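Local coordinates for protein NEQ011 (Nanoarchaeum equitans Kin4-M, PDB 6GQ8) that probably reduces superoxide to hydrogen peroxide at a mononuclear iron centre, as a superoxide reductase of the neelaredoxin type, at residues Glu15-Lys18 / Tyr23-Thr26; Val33-Pro36 / Ser40-Ile43; Tyr49-Pro52 / Glu56-His59; Ile63-His68 / Asn73-Lys78; Ile94-Cys97 / Gly101-Lys104. All blocks are in the same frame, centred on the assembly; numbering follows the deposited sequence.

Contact 1. Residues Glu15-Lys18 / Tyr23-Thr26; sequences EIEK and YKIT
K18 lies across the ring of Y23, and this pair is the close-packed part of the contact. The two segments are antiparallel strands of the β hairpin 12-19/22-29. CD of K18 sits over one face of the ring, 3.6 Å from its centroid, a CH-pi contact. The K18 chain starts with CG anti to the backbone N (chi1 -171°), and a bend at chi2 (68°) brings its methylenes over the ring. NZ is farther off and adds at most a weak cation-pi attraction. CG2 of I16 also reaches the ring, obliquely, 3.6 Å from CD1 of Y23. Both I16 and I25 also touch L91 of strand 89-97, and I25 is the buried residue of the contact.

The other face, with E15, E17, K24 and T26, is looser. E17 is exposed to solvent there, and its OE1 stays 4.4 Å from NZ of K24, beyond a salt bridge. K24 and T26 lean on strand 74-84. E15 turns its carboxylate to K31 instead. Between the strands the backbone is firmly paired. E15 and T26 exchange two hydrogen bonds, and so do E17 and K24. The shortest runs from K24 N to E17 O, at 2.6 Å. The chemistry implies a hairpin held by its backbone and by a lysine chain laid over a tyrosine face. The E17 and K24 charges probably attract each other weakly at their distance.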
loop_
_atom_site.group_PDB
_atom_site.type_symbol
_atom_site.label_atom_id
_atom_site.label_comp_id
_atom_site.label_asym_id
_atom_site.label_seq_id
_atom_site.Cartn_x
_atom_site.Cartn_y
_atom_site.Cartn_z
ATOM N N GLU A 15 5.759 -10.149 18.177
ATOM C CA GLU A 15 6.941 -10.697 18.829
ATOM C C GLU A 15 8.162 -9.878 18.439
ATOM O O GLU A 15 8.299 -9.462 17.284
ATOM C CB GLU A 15 7.172 -12.167 18.468
ATOM C CG GLU A 15 6.119 -13.114 19.002
ATOM C CD GLU A 15 6.480 -14.568 18.773
ATOM O OE1 GLU A 15 7.480 -14.831 18.068
ATOM O OE2 GLU A 15 5.780 -15.447 19.315
ATOM N N ILE A 16 9.046 -9.649 19.407
ATOM C CA ILE A 16 10.197 -8.770 19.240
ATOM C C ILE A 16 11.463 -9.535 19.596
ATOM O O ILE A 16 11.540 -10.150 20.665
ATOM C CB ILE A 16 10.075 -7.504 20.109
ATOM C CG1 ILE A 16 8.784 -6.749 19.787
ATOM C CG2 ILE A 16 11.283 -6.600 19.911
ATOM C CD1 ILE A 16 8.451 -5.659 20.784
ATOM N N GLU A 17 12.447 -9.508 18.698
ATOM C CA GLU A 17 13.783 -10.026 18.974
ATOM C C GLU A 17 14.806 -8.983 18.562
ATOM O O GLU A 17 14.755 -8.464 17.444
ATOM C CB GLU A 17 14.068 -11.351 18.257
ATOM C CG GLU A 17 13.067 -12.457 18.535
ATOM C CD GLU A 17 13.480 -13.783 17.917
ATOM O OE1 GLU A 17 14.623 -13.881 17.420
ATOM O OE2 GLU A 17 12.668 -14.732 17.944
ATOM N N LYS A 18 15.740 -8.687 19.461
ATOM C CA LYS A 18 16.782 -7.701 19.208
ATOM C C LYS A 18 17.967 -8.396 18.550
ATOM O O LYS A 18 18.563 -9.307 19.133
ATOM C CB LYS A 18 17.205 -7.025 20.512
ATOM C CG LYS A 18 18.129 -5.827 20.352
ATOM C CD LYS A 18 17.420 -4.656 19.692
ATOM C CE LYS A 18 18.363 -3.481 19.486
ATOM N NZ LYS A 18 19.054 -3.110 20.751
ATOM N N TYR A 23 15.642 -4.348 15.497
ATOM C CA TYR A 23 14.562 -5.107 16.110
ATOM C C TYR A 23 13.948 -5.996 15.037
ATOM O O TYR A 23 13.512 -5.502 13.991
ATOM C CB TYR A 23 13.499 -4.194 16.720
ATOM C CG TYR A 23 13.911 -3.511 18.006
ATOM C CD1 TYR A 23 13.846 -4.183 19.222
ATOM C CD2 TYR A 23 14.345 -2.191 18.010
ATOM C CE1 TYR A 23 14.216 -3.563 20.404
ATOM C CE2 TYR A 23 14.715 -1.565 19.187
ATOM C CZ TYR A 23 14.650 -2.254 20.380
ATOM O OH TYR A 23 15.019 -1.629 21.552
ATOM N N LYS A 24 13.919 -7.301 15.292
ATOM C CA LYS A 24 13.261 -8.250 14.402
ATOM C C LYS A 24 11.840 -8.440 14.914
ATOM O O LYS A 24 11.629 -9.023 15.982
ATOM C CB LYS A 24 14.023 -9.571 14.353
ATOM C CG LYS A 24 13.349 -10.654 13.530
ATOM C CD LYS A 24 14.058 -11.992 13.689
ATOM C CE LYS A 24 13.373 -13.084 12.883
ATOM N NZ LYS A 24 14.003 -14.414 13.103
ATOM N N ILE A 25 10.869 -7.949 14.152
ATOM C CA ILE A 25 9.497 -7.811 14.617
ATOM C C ILE A 25 8.627 -8.734 13.776
ATOM O O ILE A 25 8.450 -8.509 12.572
ATOM C CB ILE A 25 9.012 -6.358 14.529
ATOM C CG1 ILE A 25 9.935 -5.443 15.340
ATOM C CG2 ILE A 25 7.587 -6.239 15.038
ATOM C CD1 ILE A 25 9.799 -3.972 14.996
ATOM N N THR A 26 8.096 -9.778 14.404
ATOM C CA THR A 26 7.190 -10.711 13.752
ATOM C C THR A 26 5.760 -10.337 14.118
ATOM O O THR A 26 5.458 -10.091 15.290
ATOM C CB THR A 26 7.484 -12.155 14.170
ATOM O OG1 THR A 26 8.853 -12.474 13.890
ATOM C CG2 THR A 26 6.581 -13.126 13.417
#

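Contact 2. Residues Val33-Pro36 / Ser40-Ile43; sequences VKHP and SHHI. With FE (Fe (III) ion), chain E.
The iron site of this superoxide reductase takes two of its five protein ligands from this contact, H35 and H41. NE2 of H35 binds the iron(III) ion at 2.2 Å, and NE2 of H41 binds it at 2.3 Å. CG of H35 is anti to the backbone N (chi1 -173°), which carries the ring to the iron. The rings meet in an offset edge-to-face pair, the edge of H35 toward the face of H41, with planes at 80°. The two NE2 atoms are close because they share the metal, not through a hydrogen bond.

The H35 ring is sandwiched. CD of P36 lies over one face. On the opposite face CD1 of I43 sits above the centre, 3.7 Å from the centroid. A bent 2.7 Å bond from ND1 of H35 to O of P36, tilted from the ring plane, restrains the ring. A water links that same oxygen to N of I43. With I43 cut back to an alanine, the methyl over H35 is lost, which is likely to leave a gap there and the ring less firmly clamped. H10, C97 and H100 complete the five protein ligands. Four histidines and one cysteine on a single iron are characteristic of the superoxide reductase centre.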
loop_
_atom_site.group_PDB
_atom_site.type_symbol
_atom_site.label_atom_id
_atom_site.label_comp_id
_atom_site.label_asym_id
_atom_site.label_seq_id
_atom_site.Cartn_x
_atom_site.Cartn_y
_atom_site.Cartn_z
ATOM N N VAL A 33 -5.270 -19.802 16.644
ATOM C CA VAL A 33 -6.442 -20.269 15.918
ATOM C C VAL A 33 -6.388 -19.607 14.550
ATOM O O VAL A 33 -6.549 -18.384 14.441
ATOM C CB VAL A 33 -7.753 -19.941 16.644
ATOM C CG1 VAL A 33 -8.934 -20.475 15.856
ATOM C CG2 VAL A 33 -7.737 -20.525 18.051
ATOM N N LYS A 34 -6.155 -20.405 13.511
ATOM C CA LYS A 34 -5.973 -19.864 12.171
ATOM C C LYS A 34 -7.242 -19.168 11.693
ATOM O O LYS A 34 -8.345 -19.709 11.809
ATOM C CB LYS A 34 -5.573 -20.980 11.205
ATOM C CG LYS A 34 -4.068 -21.082 10.975
ATOM C CD LYS A 34 -3.711 -22.242 10.054
ATOM C CE LYS A 34 -4.313 -22.060 8.669
ATOM N NZ LYS A 34 -3.712 -20.899 7.956
ATOM N N HIS A 35 -7.081 -17.963 11.168
ATOM C CA HIS A 35 -8.201 -17.236 10.589
ATOM C C HIS A 35 -8.445 -17.730 9.164
ATOM O O HIS A 35 -7.492 -18.058 8.452
ATOM C CB HIS A 35 -7.909 -15.731 10.583
ATOM C CG HIS A 35 -9.068 -14.881 10.158
ATOM N ND1 HIS A 35 -9.325 -14.576 8.838
ATOM C CD2 HIS A 35 -10.023 -14.248 10.881
ATOM C CE1 HIS A 35 -10.394 -13.803 8.765
ATOM N NE2 HIS A 35 -10.838 -13.589 9.991
ATOM N N PRO A 36 -9.705 -17.816 8.733
ATOM C CA PRO A 36 -9.980 -18.213 7.347
ATOM C C PRO A 36 -9.265 -17.303 6.358
ATOM O O PRO A 36 -9.060 -16.113 6.610
ATOM C CB PRO A 36 -11.503 -18.078 7.234
ATOM C CG PRO A 36 -11.998 -18.271 8.628
ATOM C CD PRO A 36 -10.938 -17.684 9.530
ATOM N N SER A 40 -13.793 -13.889 0.129
ATOM C CA SER A 40 -14.738 -12.998 0.790
ATOM C C SER A 40 -14.504 -12.881 2.292
ATOM O O SER A 40 -15.323 -12.270 2.986
ATOM C CB SER A 40 -16.174 -13.446 0.516
ATOM O OG SER A 40 -16.462 -13.382 -0.870
ATOM N N HIS A 41 -13.414 -13.449 2.810
ATOM C CA HIS A 41 -13.127 -13.364 4.243
ATOM C C HIS A 41 -11.653 -13.682 4.448
ATOM O O HIS A 41 -11.258 -14.848 4.357
ATOM C CB HIS A 41 -14.010 -14.322 5.036
ATOM C CG HIS A 41 -13.887 -14.162 6.520
ATOM N ND1 HIS A 41 -14.330 -15.112 7.414
ATOM C CD2 HIS A 41 -13.379 -13.152 7.267
ATOM C CE1 HIS A 41 -14.093 -14.700 8.647
ATOM N NE2 HIS A 41 -13.518 -13.512 8.585
ATOM N N HIS A 42 -10.849 -12.658 4.736
ATOM C CA HIS A 42 -9.418 -12.863 4.913
ATOM C C HIS A 42 -8.811 -11.669 5.634
ATOM O O HIS A 42 -9.399 -10.587 5.693
ATOM C CB HIS A 42 -8.710 -13.082 3.570
ATOM C CG HIS A 42 -8.924 -11.977 2.581
ATOM N ND1 HIS A 42 -9.790 -12.087 1.515
ATOM C CD2 HIS A 42 -8.386 -10.736 2.501
ATOM C CE1 HIS A 42 -9.773 -10.965 0.817
ATOM N NE2 HIS A 42 -8.927 -10.129 1.394
ATOM N N ILE A 43 -7.620 -11.891 6.184
ATOM C CA ILE A 43 -6.828 -10.810 6.755
ATOM C C ILE A 43 -6.071 -10.155 5.607
ATOM O O ILE A 43 -5.251 -10.799 4.945
ATOM C CB ILE A 43 -5.861 -11.329 7.829
ATOM C CG1 ILE A 43 -6.611 -12.132 8.898
ATOM C CG2 ILE A 43 -5.103 -10.165 8.460
ATOM C CD1 ILE A 43 -7.645 -11.342 9.666
HETATM FE FE FE E . -12.671 -12.351 10.391
HETATM O O HOH W 1 -6.589 -14.266 5.896
#

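Contact 3. Residues Tyr49-Pro52 / Glu56-His59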
loop_
_atom_site.group_PDB
_atom_site.type_symbol
_atom_site.label_atom_id
_atom_site.label_comp_id
_atom_site.label_asym_id
_atom_site.label_seq_id
_atom_site.Cartn_x
_atom_site.Cartn_y
_atom_site.Cartn_z
ATOM N N TYR A 49 3.296 0.416 13.755
ATOM C CA TYR A 49 3.768 1.717 14.202
ATOM C C TYR A 49 4.662 1.556 15.424
ATOM O O TYR A 49 4.553 0.579 16.173
ATOM C CB TYR A 49 2.604 2.648 14.555
ATOM C CG TYR A 49 1.613 2.884 13.434
ATOM C CD1 TYR A 49 1.725 3.992 12.602
ATOM C CD2 TYR A 49 0.557 2.012 13.224
ATOM C CE1 TYR A 49 0.814 4.217 11.581
ATOM C CE2 TYR A 49 -0.360 2.227 12.208
ATOM C CZ TYR A 49 -0.225 3.331 11.391
ATOM O OH TYR A 49 -1.130 3.545 10.381
ATOM N N PHE A 50 5.547 2.529 15.622
ATOM C CA PHE A 50 6.299 2.669 16.862
ATOM C C PHE A 50 6.000 4.047 17.427
ATOM O O PHE A 50 6.203 5.057 16.746
ATOM C CB PHE A 50 7.802 2.487 16.644
ATOM C CG PHE A 50 8.626 2.756 17.875
ATOM C CD1 PHE A 50 8.394 2.053 19.046
ATOM C CD2 PHE A 50 9.635 3.705 17.860
ATOM C CE1 PHE A 50 9.148 2.294 20.183
ATOM C CE2 PHE A 50 10.397 3.950 18.993
ATOM C CZ PHE A 50 10.153 3.244 20.157
ATOM N N GLU A 51 5.493 4.085 18.657
ATOM C CA GLU A 51 5.195 5.339 19.340
ATOM C C GLU A 51 6.190 5.522 20.476
ATOM O O GLU A 51 5.971 5.017 21.587
ATOM C CB GLU A 51 3.758 5.356 19.867
ATOM C CG GLU A 51 3.349 6.694 20.459
ATOM C CD GLU A 51 1.926 6.700 20.984
ATOM O OE1 GLU A 51 1.082 5.959 20.437
ATOM O OE2 GLU A 51 1.653 7.452 21.943
ATOM N N PRO A 52 7.302 6.220 20.251
ATOM C CA PRO A 52 8.230 6.486 21.355
ATOM C C PRO A 52 7.546 7.319 22.427
ATOM O O PRO A 52 6.703 8.170 22.135
ATOM C CB PRO A 52 9.379 7.248 20.685
ATOM C CG PRO A 52 8.807 7.783 19.413
ATOM C CD PRO A 52 7.739 6.831 18.985
ATOM N N GLU A 56 4.951 11.247 18.737
ATOM C CA GLU A 56 3.919 10.787 17.828
ATOM C C GLU A 56 4.240 9.381 17.325
ATOM O O GLU A 56 5.408 8.989 17.259
ATOM C CB GLU A 56 3.794 11.741 16.644
ATOM C CG GLU A 56 3.393 13.156 17.023
ATOM C CD GLU A 56 1.941 13.257 17.442
ATOM O OE1 GLU A 56 1.169 12.319 17.152
ATOM O OE2 GLU A 56 1.569 14.276 18.059
ATOM N N PRO A 57 3.216 8.598 16.984
ATOM C CA PRO A 57 3.468 7.272 16.406
ATOM C C PRO A 57 4.121 7.396 15.038
ATOM O O PRO A 57 3.676 8.172 14.188
ATOM C CB PRO A 57 2.069 6.648 16.313
ATOM C CG PRO A 57 1.137 7.810 16.291
ATOM C CD PRO A 57 1.777 8.861 17.152
ATOM N N THR A 58 5.193 6.637 14.835
ATOM C CA THR A 58 5.902 6.604 13.563
ATOM C C THR A 58 5.542 5.330 12.810
ATOM O O THR A 58 5.665 4.227 13.353
ATOM C CB THR A 58 7.414 6.683 13.775
ATOM O OG1 THR A 58 7.757 7.962 14.322
ATOM C CG2 THR A 58 8.151 6.473 12.460
ATOM N N HIS A 59 5.084 5.487 11.571
ATOM C CA HIS A 59 4.755 4.335 10.744
ATOM C C HIS A 59 6.037 3.610 10.359
ATOM O O HIS A 59 6.927 4.200 9.736
ATOM C CB HIS A 59 3.990 4.774 9.498
ATOM C CG HIS A 59 3.166 3.687 8.882
ATOM N ND1 HIS A 59 2.273 3.921 7.857
ATOM C CD2 HIS A 59 3.092 2.363 9.150
ATOM C CE1 HIS A 59 1.688 2.786 7.518
ATOM N NE2 HIS A 59 2.164 1.826 8.291
#
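Y49 opens the first segment by laying its ring against that of H59. Its CG is anti to the carbonyl carbon (chi1 -57°), which puts the ring over H59. The two form an offset stack, centroids 4.5 Å apart and planes at 23°. CE1 of Y49 meets CG of H59 at 3.6 Å, toward the rim of the imidazole. Replacing Y49 with an alanine would probably leave one imidazole face without its stacking partner and open a gap there. F50 follows with two backbone bonds to T58. Its N donates to T58 O at 2.8 Å. Its O accepts from T58 N at 2.7 Å. E51 packs through its CB on CB of P57, 4.1 Å away. P52 then rests its CD 3.6 Å from O of E56, where the hairpin 43-52/58-65 nears its turn.

H59 also reaches another subunit. Its ND1 bonds to W45 of the third subunit, while NE2 has a weak bond to D47 of its own chain. E56 forms a salt bridge with K3 of the third subunit. The chemistry implies that the tyrosine stack presents the histidine to a subunit interface.

Contact 4. Residues Ile63-His68 / Asn73-Lys78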
loop_
_atom_site.group_PDB
_atom_site.type_symbol
_atom_site.label_atom_id
_atom_site.label_comp_id
_atom_site.label_asym_id
_atom_site.label_seq_id
_atom_site.Cartn_x
_atom_site.Cartn_y
_atom_site.Cartn_z
ATOM N N ILE A 63 2.234 -3.995 5.425
ATOM C CA ILE A 63 2.318 -5.287 4.754
ATOM C C ILE A 63 0.929 -5.658 4.260
ATOM O O ILE A 63 -0.010 -5.768 5.058
ATOM C CB ILE A 63 2.870 -6.389 5.672
ATOM C CG1 ILE A 63 4.222 -5.977 6.257
ATOM C CG2 ILE A 63 2.994 -7.698 4.905
ATOM C CD1 ILE A 63 4.165 -5.660 7.732
ATOM N N GLU A 64 0.801 -5.856 2.954
ATOM C CA GLU A 64 -0.439 -6.319 2.347
ATOM C C GLU A 64 -0.287 -7.788 1.979
ATOM O O GLU A 64 0.669 -8.166 1.292
ATOM C CB GLU A 64 -0.794 -5.504 1.102
ATOM C CG GLU A 64 -0.923 -4.005 1.317
ATOM C CD GLU A 64 -2.370 -3.540 1.338
ATOM O OE1 GLU A 64 -3.275 -4.399 1.263
ATOM O OE2 GLU A 64 -2.602 -2.313 1.404
ATOM N N PHE A 65 -1.214 -8.613 2.462
ATOM C CA PHE A 65 -1.276 -10.026 2.103
ATOM C C PHE A 65 -2.237 -10.153 0.926
ATOM O O PHE A 65 -3.452 -10.012 1.093
ATOM C CB PHE A 65 -1.727 -10.857 3.302
ATOM C CG PHE A 65 -1.011 -10.509 4.580
ATOM C CD1 PHE A 65 0.332 -10.815 4.745
ATOM C CD2 PHE A 65 -1.674 -9.857 5.608
ATOM C CE1 PHE A 65 0.996 -10.493 5.917
ATOM C CE2 PHE A 65 -1.015 -9.529 6.781
ATOM C CZ PHE A 65 0.322 -9.850 6.936
ATOM N N LYS A 66 -1.696 -10.416 -0.264
ATOM C CA LYS A 66 -2.413 -10.128 -1.502
ATOM C C LYS A 66 -3.159 -11.315 -2.097
ATOM O O LYS A 66 -4.139 -11.104 -2.821
ATOM C CB LYS A 66 -1.443 -9.583 -2.557
ATOM C CG LYS A 66 -0.906 -8.195 -2.254
ATOM C CD LYS A 66 -2.037 -7.188 -2.190
ATOM C CE LYS A 66 -1.596 -5.808 -2.628
ATOM N NZ LYS A 66 -2.755 -4.884 -2.602
ATOM N N ALA A 67 -2.733 -12.547 -1.834
ATOM C CA ALA A 67 -3.336 -13.721 -2.452
ATOM C C ALA A 67 -4.292 -14.395 -1.475
ATOM O O ALA A 67 -3.939 -14.634 -0.315
ATOM C CB ALA A 67 -2.266 -14.709 -2.917
ATOM N N HIS A 68 -5.495 -14.712 -1.954
ATOM C CA HIS A 68 -6.540 -15.300 -1.125
ATOM C C HIS A 68 -7.333 -16.325 -1.924
ATOM O O HIS A 68 -8.561 -16.406 -1.823
ATOM C CB HIS A 68 -7.467 -14.223 -0.557
ATOM C CG HIS A 68 -6.741 -13.090 0.100
ATOM N ND1 HIS A 68 -6.123 -13.212 1.324
ATOM C CD2 HIS A 68 -6.539 -11.810 -0.298
ATOM C CE1 HIS A 68 -5.563 -12.060 1.650
ATOM N NE2 HIS A 68 -5.804 -11.192 0.684
ATOM N N ASN A 73 -3.344 -19.894 -4.695
ATOM C CA ASN A 73 -2.253 -19.259 -3.968
ATOM C C ASN A 73 -2.816 -18.439 -2.814
ATOM O O ASN A 73 -3.806 -17.718 -2.973
ATOM C CB ASN A 73 -1.421 -18.375 -4.898
ATOM C CG ASN A 73 -0.784 -19.161 -6.029
ATOM O OD1 ASN A 73 -0.153 -20.191 -5.800
ATOM N ND2 ASN A 73 -0.952 -18.683 -7.256
ATOM N N TYR A 74 -2.171 -18.544 -1.653
ATOM C CA TYR A 74 -2.665 -17.925 -0.431
ATOM C C TYR A 74 -1.514 -17.277 0.318
ATOM O O TYR A 74 -0.533 -17.952 0.644
ATOM C CB TYR A 74 -3.340 -18.963 0.471
ATOM C CG TYR A 74 -4.531 -19.642 -0.151
ATOM C CD1 TYR A 74 -5.816 -19.162 0.058
ATOM C CD2 TYR A 74 -4.375 -20.772 -0.946
ATOM C CE1 TYR A 74 -6.909 -19.786 -0.504
ATOM C CE2 TYR A 74 -5.462 -21.400 -1.519
ATOM C CZ TYR A 74 -6.727 -20.902 -1.294
ATOM O OH TYR A 74 -7.817 -21.520 -1.858
ATOM N N THR A 75 -1.648 -15.989 0.622
ATOM C CA THR A 75 -0.681 -15.295 1.463
ATOM C C THR A 75 -1.127 -15.394 2.917
ATOM O O THR A 75 -2.225 -14.945 3.267
ATOM C CB THR A 75 -0.527 -13.829 1.061
ATOM O OG1 THR A 75 -0.328 -13.732 -0.355
ATOM C CG2 THR A 75 0.680 -13.225 1.775
ATOM N N GLU A 76 -0.284 -15.995 3.750
ATOM C CA GLU A 76 -0.591 -16.124 5.167
ATOM C C GLU A 76 -0.457 -14.775 5.867
ATOM O O GLU A 76 0.435 -13.987 5.540
ATOM C CB GLU A 76 0.346 -17.132 5.832
ATOM C CG GLU A 76 -0.024 -18.573 5.590
ATOM C CD GLU A 76 -1.368 -18.931 6.188
ATOM O OE1 GLU A 76 -1.436 -19.097 7.426
ATOM O OE2 GLU A 76 -2.353 -19.035 5.426
ATOM N N PRO A 77 -1.319 -14.482 6.839
ATOM C CA PRO A 77 -1.228 -13.212 7.580
ATOM C C PRO A 77 -0.111 -13.239 8.621
ATOM O O PRO A 77 -0.346 -13.173 9.831
ATOM C CB PRO A 77 -2.621 -13.102 8.212
ATOM C CG PRO A 77 -3.050 -14.508 8.402
ATOM C CD PRO A 77 -2.494 -15.277 7.237
ATOM N N LYS A 78 1.125 -13.372 8.141
ATOM C CA LYS A 78 2.305 -13.397 8.995
ATOM C C LYS A 78 3.450 -12.712 8.266
ATOM O O LYS A 78 3.681 -12.981 7.084
ATOM C CB LYS A 78 2.697 -14.833 9.365
ATOM C CG LYS A 78 4.002 -14.939 10.142
ATOM C CD LYS A 78 4.349 -16.383 10.474
ATOM C CE LYS A 78 5.639 -16.458 11.279
ATOM N NZ LYS A 78 5.946 -17.842 11.737
#
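In the β-sandwich of this E-set family domain, A67 and T75 meet at the corner where 63-68 and 73-78 pass from the five-stranded sheet to the three-stranded one. Two bonds hold the corner. T75 N donates to A67 O at 2.8 Å. A67 N donates to OG1 of T75 at 3.1 Å. That hydroxyl is also bonded to O of I60 of the fourth subunit, which implies a shared grip on a buried polar atom. I63, E64, Y74 and T75 pair with a strand of the fourth subunit in an antiparallel ladder, so the sheet runs on across the interface.

F65 fills the corner. With CG anti to its carbonyl carbon (chi1 -47°), its ring reaches the turn at P77, the centre of an inverse gamma turn. CG2 of T75 lies at the ring edge, 3.8 Å from CD1 of F65. E76 forms a salt bridge with K34. CA of P77 stands over the middle of the F65 ring, 3.6 Å from its centroid.

Contact 5. Residues Ile94-Cys97 / Gly101-Lys104. With FE (Fe (III) ion), chain E.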
loop_
_atom_site.group_PDB
_atom_site.type_symbol
_atom_site.label_atom_id
_atom_site.label_comp_id
_atom_site.label_asym_id
_atom_site.label_seq_id
_atom_site.Cartn_x
_atom_site.Cartn_y
_atom_site.Cartn_z
ATOM N N ILE A 94 -1.852 -2.881 13.682
ATOM C CA ILE A 94 -3.245 -2.736 13.283
ATOM C C ILE A 94 -3.469 -3.655 12.096
ATOM O O ILE A 94 -2.770 -3.547 11.083
ATOM C CB ILE A 94 -3.588 -1.282 12.921
ATOM C CG1 ILE A 94 -3.396 -0.367 14.134
ATOM C CG2 ILE A 94 -5.011 -1.184 12.382
ATOM C CD1 ILE A 94 -3.797 1.072 13.881
ATOM N N SER A 95 -4.436 -4.559 12.221
ATOM C CA SER A 95 -4.747 -5.514 11.172
ATOM C C SER A 95 -6.201 -5.354 10.753
ATOM O O SER A 95 -7.042 -4.898 11.533
ATOM C CB SER A 95 -4.491 -6.950 11.636
ATOM O OG SER A 95 -5.316 -7.271 12.740
ATOM N N TYR A 96 -6.494 -5.742 9.514
ATOM C CA TYR A 96 -7.817 -5.560 8.933
ATOM C C TYR A 96 -8.340 -6.884 8.406
ATOM O O TYR A 96 -7.655 -7.566 7.637
ATOM C CB TYR A 96 -7.794 -4.528 7.802
ATOM C CG TYR A 96 -9.104 -4.417 7.049
ATOM C CD1 TYR A 96 -10.216 -3.831 7.637
ATOM C CD2 TYR A 96 -9.222 -4.882 5.748
ATOM C CE1 TYR A 96 -11.415 -3.719 6.952
ATOM C CE2 TYR A 96 -10.418 -4.777 5.056
ATOM C CZ TYR A 96 -11.511 -4.194 5.665
ATOM O OH TYR A 96 -12.704 -4.085 4.982
ATOM N N CYS A 97 -9.548 -7.242 8.828
ATOM C CA CYS A 97 -10.277 -8.380 8.291
ATOM C C CYS A 97 -11.427 -7.866 7.436
ATOM O O CYS A 97 -12.100 -6.899 7.808
ATOM C CB CYS A 97 -10.810 -9.277 9.410
ATOM S SG CYS A 97 -11.984 -10.531 8.861
ATOM N N GLY A 101 -13.614 -5.999 10.521
ATOM C CA GLY A 101 -13.092 -4.686 10.840
ATOM C C GLY A 101 -11.624 -4.701 11.235
ATOM O O GLY A 101 -10.843 -5.558 10.815
ATOM N N LEU A 102 -11.257 -3.727 12.063
ATOM C CA LEU A 102 -9.876 -3.453 12.430
ATOM C C LEU A 102 -9.602 -3.881 13.866
ATOM O O LEU A 102 -10.463 -3.767 14.744
ATOM C CB LEU A 102 -9.558 -1.965 12.263
ATOM C CG LEU A 102 -9.684 -1.436 10.834
ATOM C CD1 LEU A 102 -10.061 0.037 10.824
ATOM C CD2 LEU A 102 -8.380 -1.655 10.098
ATOM N N TRP A 103 -8.379 -4.355 14.098
ATOM C CA TRP A 103 -7.954 -4.860 15.395
ATOM C C TRP A 103 -6.566 -4.324 15.715
ATOM O O TRP A 103 -5.710 -4.237 14.831
ATOM C CB TRP A 103 -7.947 -6.393 15.413
ATOM C CG TRP A 103 -9.281 -7.001 15.108
ATOM C CD1 TRP A 103 -9.844 -7.174 13.876
ATOM C CD2 TRP A 103 -10.217 -7.529 16.055
ATOM N NE1 TRP A 103 -11.076 -7.770 13.999
ATOM C CE2 TRP A 103 -11.328 -7.997 15.327
ATOM C CE3 TRP A 103 -10.224 -7.648 17.448
ATOM C CZ2 TRP A 103 -12.432 -8.581 15.944
ATOM C CZ3 TRP A 103 -11.321 -8.223 18.058
ATOM C CH2 TRP A 103 -12.410 -8.684 17.307
ATOM N N LYS A 104 -6.346 -3.977 16.983
ATOM C CA LYS A 104 -5.116 -3.338 17.430
ATOM C C LYS A 104 -4.463 -4.151 18.539
ATOM O O LYS A 104 -5.149 -4.738 19.382
ATOM C CB LYS A 104 -5.380 -1.915 17.942
ATOM C CG LYS A 104 -4.119 -1.145 18.313
ATOM C CD LYS A 104 -4.431 0.261 18.797
ATOM C CE LYS A 104 -4.837 0.246 20.262
ATOM N NZ LYS A 104 -4.811 1.602 20.877
HETATM FE FE FE E . -12.671 -12.351 10.391
HETATM O O HOH W 2 -14.527 -5.328 7.679
#
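This is a buried antiparallel β hairpin, formed by strands 89-97 and 101-108 of the five-stranded sheet, and its turn end carries two iron ligands, C97 and H100. The ladder is regular until its last pair. S95 N donates to W103 O and W103 N to S95 O, both at 2.9 Å. C97 N donates to G101 O in a nearly straight bond, 175° at the hydrogen. The return bond from G101 N to C97 O is weak at 3.2 Å. A water also bridges these two atoms, donating to C97 O and accepting from G101 N. G101 has a positive phi of 78°, a backbone shape that glycine adopts more easily than other residues.

On the face with I94, Y96, L102 and K104, the packing near the turn is apolar. CD2 of L102 lies 3.7 Å from CB of Y96 and 4.1 Å from CG2 of I94. The hydroxyl of Y96 reaches beyond this packing to bond N of H59 of the third subunit. On the face with S95, C97 and W103, the indole stacks on H10, another iron ligand, and so forms a second shell to the metal. OG of S95 has a weak bond to O of H10. C97 directs its sulfur away from its own backbone N (chi1 169°), and SG binds the iron(III) ion at 2.5 Å.

Contact 1 is a surface contact, while contacts 2 to 5 are buried. Contacts 2 and 5 meet at the iron, one giving two histidines and the other the cysteine. Contact 4 touches contact 2: I43 packs on P77, H42 stacks on H68, and K34 forms a salt bridge with E76. Contacts 3 and 4 share strand 58-65. Contact 3 lies about 27 Å from contact 2, centre to centre, and meets contact 5 through Y49 and I94. Contacts 1 and 4 touch through T26 and K78. Contact 2 has no backbone bonds across it. Contacts 1, 3 and 5 rest on ladders, contact 5 adding a metal bond. Contacts 3, 4 and 5 also meet other subunits.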